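Local coordinates for taurine dioxygenase (Burkholderia ambifaria, PDB 5VN6), which probably catalyses the oxygen- and 2-oxoglutarate-dependent hydroxylation of taurine, using a metal held in its active site, at residues L14-I18 with E244-W249; L156-S161 with D184-V190. All blocks are in the same frame, centred on the assembly; numbering follows the deposited sequence.

How the contacts relate
Both contacts are largely buried, yet they hold different parts of the chain and share no element; their centres lie 26 Å apart and their nearest atoms about 13 Å. Contact 1 seats the loop between strands 10-13 and 20-23 on edge strand 246-249, joining the sheet of the first two strands to that of the third, beside the second subunit. Contact 2 lies within another, antiparallel sheet, pairing its two inner strands, and no other chain of the assembly reaches it. In sequence, contact 2 falls inside the long loop that contact 1 closes. Their chemistry follows their place: contact 1 is apolar packing without a cross-segment hydrogen bond, whereas contact 2 combines backbone pairing, salt bridges, two histidines and bridging waters.

Contact 1. Residues L14-I18 with E244-W249; sequences LTCAI and EYQVRW
Across Leu14-Ile18 and Glu244-Trp249 no hydrogen bond passes: an irregular loop lies against a 3-10 turn and the strand after it, its backbone nearest at Ala17 and Tyr245, whose CA atoms are 5.8 Å apart. The joint is therefore one of side-chain packing. Val247 is its middle, for its branched CB serves two partners. CG2, anti to the backbone N (CG1 has chi1 60°), meets Leu14 CD2 at 3.6 Å, while CB faces Ile18, whose CG2 lies 3.9 Å from Val247 CB, the two side chains crossing at about a right angle. Ile18 CG2 also sits 3.3 Å from Tyr245 O, where the 3-10 segment gives way to the strand. Leu14 CD2 reaches farther along the strand to the edge of the Trp249 ring, 4.0 Å from CE3. Small Ala17 rests its methyl 3.2 Å from Glu244 O. Thr15 shapes the loop: its OG1 accepts from Ala17 N in an ST turn and donates to Ile18 O at 2.8 Å. Asp271 of the second subunit accepts from Cys16 N. In a fold consistent with the family's double-stranded beta-helix, Val49 packs on Val247 and Ile18, and Phe51 on Leu14; Leu140 of helix 138-143 touches Ala17, and strand 133-137 pairs with 246-249 and, on its other side, with 264-268, which carries the magnesium ligand His266.

Contact 2. Residues L156-S161 with D184-V190; sequences LRARHS and DAEHPVV
Arg157 and Glu186 meet beside two antiparallel strands, 157-160 and 185-188, paired by backbone bonds such as His187 N to Ala158 O (2.8 Å). They are the inner pair of a sheet flanked by 199-201 and 207-210, with Leu156 and Val189 packing on helix 228-237. Glu186 can be followed outward. Its CB lies 3.7 Å from Arg159 NH1, over one face of that guanidinium; CG, anti to the backbone N (chi1 177°), passes Arg157 CB at 3.8 Å, and the chain runs on extended to a forked end. OE2 receives Arg157 NE at 2.6 Å, on its anti side and close to the guanidinium plane, and a water links it to Arg157 NH2. OE1 is 3.6 Å from Arg159 NH2 but well out of that guanidinium's plane, so only charge joins them; Thr211 makes its hydrogen bond. Arg159, long enough to reach the next strand, points NH1 at Asp184 O through a clearly bent bond, 137° at the hydrogen. On the face away from Arg159 and Glu186, the edge of His187 meets the face of His160 in a T-shaped pair, planes 77° apart. The side chain of His160 is about 8 Å from that of His106, a magnesium ligand. One carboxylate is thus shared by two arginines, which probably favours its ionised form, while water and Ser110 satisfy both nitrogens of the buried His160 ring.

Contact 1. Residues L14-I18 with E244-W249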
loop_
_atom_site.group_PDB
_atom_site.type_symbol
_atom_site.label_atom_id
_atom_site.label_comp_id
_atom_site.label_asym_id
_atom_site.label_seq_id
_atom_site.Cartn_x
_atom_site.Cartn_y
_atom_site.Cartn_z
ATOM N N LEU A 14 -13.698 0.053 7.366
ATOM C CA LEU A 14 -13.245 0.406 6.026
ATOM C C LEU A 14 -12.719 -0.796 5.255
ATOM O O LEU A 14 -12.796 -0.814 4.019
ATOM C CB LEU A 14 -12.137 1.468 6.092
ATOM C CG LEU A 14 -12.528 2.937 6.269
ATOM C CD1 LEU A 14 -13.069 3.192 7.679
ATOM C CD2 LEU A 14 -11.343 3.828 5.982
ATOM N N THR A 15 -12.134 -1.762 5.967
ATOM C CA THR A 15 -11.578 -3.005 5.435
ATOM C C THR A 15 -11.858 -4.091 6.467
ATOM O O THR A 15 -12.265 -3.798 7.595
ATOM C CB THR A 15 -10.059 -2.915 5.207
ATOM O OG1 THR A 15 -9.402 -2.957 6.483
ATOM C CG2 THR A 15 -9.673 -1.599 4.511
ATOM N N CYS A 16 -11.598 -5.355 6.113
ATOM C CA CYS A 16 -11.817 -6.418 7.093
ATOM C C CYS A 16 -10.693 -6.500 8.118
ATOM O O CYS A 16 -10.865 -7.106 9.182
ATOM C CB CYS A 16 -11.952 -7.783 6.403
ATOM S SG CYS A 16 -13.362 -7.936 5.293
ATOM N N ALA A 17 -9.555 -5.879 7.847
ATOM C CA ALA A 17 -8.395 -6.055 8.705
ATOM C C ALA A 17 -8.202 -4.916 9.695
ATOM O O ALA A 17 -7.691 -5.145 10.785
ATOM C CB ALA A 17 -7.139 -6.190 7.844
ATOM N N ILE A 18 -8.562 -3.693 9.329
ATOM C CA ILE A 18 -8.129 -2.534 10.094
ATOM C C ILE A 18 -8.926 -1.307 9.686
ATOM O O ILE A 18 -9.184 -1.077 8.494
ATOM C CB ILE A 18 -6.612 -2.283 9.926
ATOM C CG1 ILE A 18 -6.187 -1.039 10.722
ATOM C CG2 ILE A 18 -6.215 -2.129 8.442
ATOM C CD1 ILE A 18 -4.679 -0.906 10.927
ATOM N N GLU A 244 -3.190 -6.481 2.313
ATOM C CA GLU A 244 -4.192 -7.146 3.151
ATOM C C GLU A 244 -4.252 -6.577 4.564
ATOM O O GLU A 244 -5.287 -6.684 5.225
ATOM C CB GLU A 244 -3.903 -8.648 3.232
ATOM C CG GLU A 244 -4.551 -9.459 2.109
ATOM C CD GLU A 244 -3.793 -9.360 0.795
ATOM O OE1 GLU A 244 -2.681 -8.761 0.787
ATOM O OE2 GLU A 244 -4.304 -9.878 -0.224
ATOM N N TYR A 245 -3.167 -5.992 5.051
ATOM C CA TYR A 245 -3.106 -5.501 6.426
ATOM C C TYR A 245 -3.372 -4.010 6.527
ATOM O O TYR A 245 -3.255 -3.443 7.623
ATOM C CB TYR A 245 -1.723 -5.788 7.034
ATOM C CG TYR A 245 -1.272 -7.221 6.930
ATOM C CD1 TYR A 245 -2.203 -8.274 6.869
ATOM C CD2 TYR A 245 0.096 -7.531 6.903
ATOM C CE1 TYR A 245 -1.776 -9.610 6.767
ATOM C CE2 TYR A 245 0.524 -8.841 6.815
ATOM C CZ TYR A 245 -0.415 -9.879 6.755
ATOM O OH TYR A 245 0.031 -11.178 6.669
ATOM N N GLN A 246 -3.715 -3.361 5.416
ATOM C CA GLN A 246 -3.622 -1.916 5.299
ATOM C C GLN A 246 -4.996 -1.270 5.174
ATOM O O GLN A 246 -5.966 -1.871 4.700
ATOM C CB GLN A 246 -2.768 -1.510 4.081
ATOM C CG GLN A 246 -1.288 -1.844 4.221
ATOM C CD GLN A 246 -0.533 -1.559 2.930
ATOM O OE1 GLN A 246 -1.132 -1.181 1.937
ATOM N NE2 GLN A 246 0.767 -1.802 2.924
ATOM N N VAL A 247 -5.044 0.000 5.571
ATOM C CA VAL A 247 -6.152 0.883 5.241
ATOM C C VAL A 247 -5.548 2.204 4.794
ATOM O O VAL A 247 -4.468 2.592 5.250
ATOM C CB VAL A 247 -7.138 1.072 6.424
ATOM C CG1 VAL A 247 -6.452 1.702 7.685
ATOM C CG2 VAL A 247 -8.328 1.899 6.000
ATOM N N ARG A 248 -6.239 2.886 3.881
ATOM C CA ARG A 248 -5.798 4.166 3.337
ATOM C C ARG A 248 -6.891 5.198 3.546
ATOM O O ARG A 248 -8.038 4.970 3.168
ATOM C CB ARG A 248 -5.447 4.061 1.844
ATOM C CG ARG A 248 -4.995 5.399 1.240
ATOM C CD ARG A 248 -4.003 5.205 0.108
ATOM N NE ARG A 248 -3.628 6.466 -0.528
ATOM C CZ ARG A 248 -2.574 6.619 -1.332
ATOM N NH1 ARG A 248 -2.304 7.805 -1.863
ATOM N NH2 ARG A 248 -1.781 5.594 -1.594
ATOM N N TRP A 249 -6.536 6.329 4.154
ATOM C CA TRP A 249 -7.509 7.333 4.552
ATOM C C TRP A 249 -7.228 8.621 3.801
ATOM O O TRP A 249 -6.070 9.042 3.694
ATOM C CB TRP A 249 -7.454 7.569 6.066
ATOM C CG TRP A 249 -8.320 8.671 6.596
ATOM C CD1 TRP A 249 -7.898 9.881 7.102
ATOM C CD2 TRP A 249 -9.751 8.664 6.722
ATOM N NE1 TRP A 249 -8.974 10.618 7.516
ATOM C CE2 TRP A 249 -10.124 9.904 7.294
ATOM C CE3 TRP A 249 -10.752 7.741 6.392
ATOM C CZ2 TRP A 249 -11.458 10.234 7.569
ATOM C CZ3 TRP A 249 -12.087 8.078 6.656
ATOM C CH2 TRP A 249 -12.419 9.311 7.248
#

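Contact 2. Residues L156-S161 with D184-V190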
loop_
_atom_site.group_PDB
_atom_site.type_symbol
_atom_site.label_atom_id
_atom_site.label_comp_id
_atom_site.label_asym_id
_atom_site.label_seq_id
_atom_site.Cartn_x
_atom_site.Cartn_y
_atom_site.Cartn_z
ATOM N N LEU A 156 13.658 -12.924 19.867
ATOM C CA LEU A 156 14.518 -11.902 19.299
ATOM C C LEU A 156 14.199 -10.529 19.879
ATOM O O LEU A 156 13.050 -10.204 20.173
ATOM C CB LEU A 156 14.370 -11.864 17.768
ATOM C CG LEU A 156 15.029 -13.005 16.995
ATOM C CD1 LEU A 156 14.799 -12.867 15.460
ATOM C CD2 LEU A 156 16.531 -13.068 17.342
ATOM N N ARG A 157 15.240 -9.716 20.020
ATOM C CA ARG A 157 15.128 -8.316 20.394
ATOM C C ARG A 157 15.917 -7.515 19.370
ATOM O O ARG A 157 16.827 -8.038 18.722
ATOM C CB ARG A 157 15.649 -8.054 21.815
ATOM C CG ARG A 157 15.046 -8.998 22.849
ATOM C CD ARG A 157 15.586 -8.811 24.289
ATOM N NE ARG A 157 15.368 -7.465 24.802
ATOM C CZ ARG A 157 14.177 -7.006 25.185
ATOM N NH1 ARG A 157 13.104 -7.786 25.094
ATOM N NH2 ARG A 157 14.052 -5.765 25.642
ATOM N N ALA A 158 15.569 -6.241 19.218
ATOM C CA ALA A 158 16.163 -5.440 18.151
ATOM C C ALA A 158 16.212 -3.987 18.591
ATOM O O ALA A 158 15.470 -3.575 19.485
ATOM C CB ALA A 158 15.365 -5.585 16.850
ATOM N N ARG A 159 17.092 -3.204 17.957
ATOM C CA ARG A 159 17.286 -1.807 18.337
ATOM C C ARG A 159 16.669 -0.856 17.312
ATOM O O ARG A 159 16.709 -1.121 16.102
ATOM C CB ARG A 159 18.769 -1.496 18.564
ATOM C CG ARG A 159 19.189 -1.861 20.009
ATOM C CD ARG A 159 20.613 -1.482 20.400
ATOM N NE ARG A 159 21.013 -2.210 21.604
ATOM C CZ ARG A 159 20.677 -1.874 22.851
ATOM N NH1 ARG A 159 19.946 -0.800 23.092
ATOM N NH2 ARG A 159 21.077 -2.618 23.869
ATOM N N HIS A 160 16.071 0.229 17.824
ATOM C CA HIS A 160 15.372 1.257 17.051
ATOM C C HIS A 160 16.079 2.583 17.272
ATOM O O HIS A 160 16.225 3.019 18.419
ATOM C CB HIS A 160 13.918 1.383 17.489
ATOM C CG HIS A 160 13.159 0.098 17.451
ATOM N ND1 HIS A 160 11.947 -0.021 16.810
ATOM C CD2 HIS A 160 13.437 -1.124 17.965
ATOM C CE1 HIS A 160 11.502 -1.256 16.942
ATOM N NE2 HIS A 160 12.394 -1.953 17.625
ATOM N N SER A 161 16.502 3.229 16.192
ATOM C CA SER A 161 17.500 4.283 16.295
ATOM C C SER A 161 16.969 5.597 15.746
ATOM O O SER A 161 16.530 5.660 14.598
ATOM C CB SER A 161 18.785 3.888 15.549
ATOM O OG SER A 161 19.631 5.005 15.398
ATOM N N ASP A 184 19.869 4.244 21.199
ATOM C CA ASP A 184 19.087 3.292 20.413
ATOM C C ASP A 184 18.355 2.319 21.333
ATOM O O ASP A 184 18.983 1.568 22.081
ATOM C CB ASP A 184 19.990 2.507 19.450
ATOM C CG ASP A 184 20.850 3.400 18.547
ATOM O OD1 ASP A 184 21.455 2.852 17.604
ATOM O OD2 ASP A 184 20.962 4.624 18.782
ATOM N N ALA A 185 17.024 2.318 21.263
ATOM C CA ALA A 185 16.212 1.551 22.195
ATOM C C ALA A 185 16.053 0.112 21.712
ATOM O O ALA A 185 15.698 -0.136 20.553
ATOM C CB ALA A 185 14.842 2.208 22.380
ATOM N N GLU A 186 16.302 -0.833 22.609
ATOM C CA GLU A 186 16.053 -2.236 22.322
ATOM C C GLU A 186 14.626 -2.575 22.728
ATOM O O GLU A 186 14.180 -2.202 23.822
ATOM C CB GLU A 186 17.034 -3.135 23.072
ATOM C CG GLU A 186 16.762 -4.615 22.871
ATOM C CD GLU A 186 17.871 -5.499 23.430
ATOM O OE1 GLU A 186 19.016 -5.407 22.942
ATOM O OE2 GLU A 186 17.596 -6.259 24.390
ATOM N N HIS A 187 13.923 -3.288 21.857
ATOM C CA HIS A 187 12.547 -3.716 22.069
ATOM C C HIS A 187 12.393 -5.168 21.649
ATOM O O HIS A 187 13.090 -5.627 20.737
ATOM C CB HIS A 187 11.558 -2.866 21.259
ATOM C CG HIS A 187 11.553 -1.425 21.654
ATOM N ND1 HIS A 187 11.204 -1.007 22.918
ATOM C CD2 HIS A 187 11.862 -0.308 20.959
ATOM C CE1 HIS A 187 11.302 0.308 22.988
ATOM N NE2 HIS A 187 11.680 0.758 21.804
ATOM N N PRO A 188 11.468 -5.902 22.264
ATOM C CA PRO A 188 11.155 -7.238 21.750
ATOM C C PRO A 188 10.678 -7.139 20.307
ATOM O O PRO A 188 9.932 -6.225 19.945
ATOM C CB PRO A 188 10.028 -7.725 22.668
ATOM C CG PRO A 188 9.404 -6.456 23.199
ATOM C CD PRO A 188 10.552 -5.494 23.344
ATOM N N VAL A 189 11.119 -8.098 19.490
ATOM C CA VAL A 189 10.656 -8.195 18.108
ATOM C C VAL A 189 9.193 -8.614 18.069
ATOM O O VAL A 189 8.420 -8.149 17.221
ATOM C CB VAL A 189 11.552 -9.168 17.324
ATOM C CG1 VAL A 189 10.912 -9.547 15.984
ATOM C CG2 VAL A 189 12.945 -8.558 17.112
ATOM N N VAL A 190 8.789 -9.482 18.989
ATOM C CA VAL A 190 7.397 -9.880 19.156
ATOM C C VAL A 190 6.912 -9.187 20.414
ATOM O O VAL A 190 7.327 -9.546 21.523
ATOM C CB VAL A 190 7.248 -11.402 19.276
ATOM C CG1 VAL A 190 5.781 -11.793 19.410
ATOM C CG2 VAL A 190 7.916 -12.086 18.114
HETATM O O HOH W 1 10.630 -11.301 20.487
HETATM O O HOH W 2 16.818 -4.652 26.578
HETATM O O HOH W 3 12.014 -4.741 18.152
HETATM O O HOH W 4 22.090 4.052 15.303
#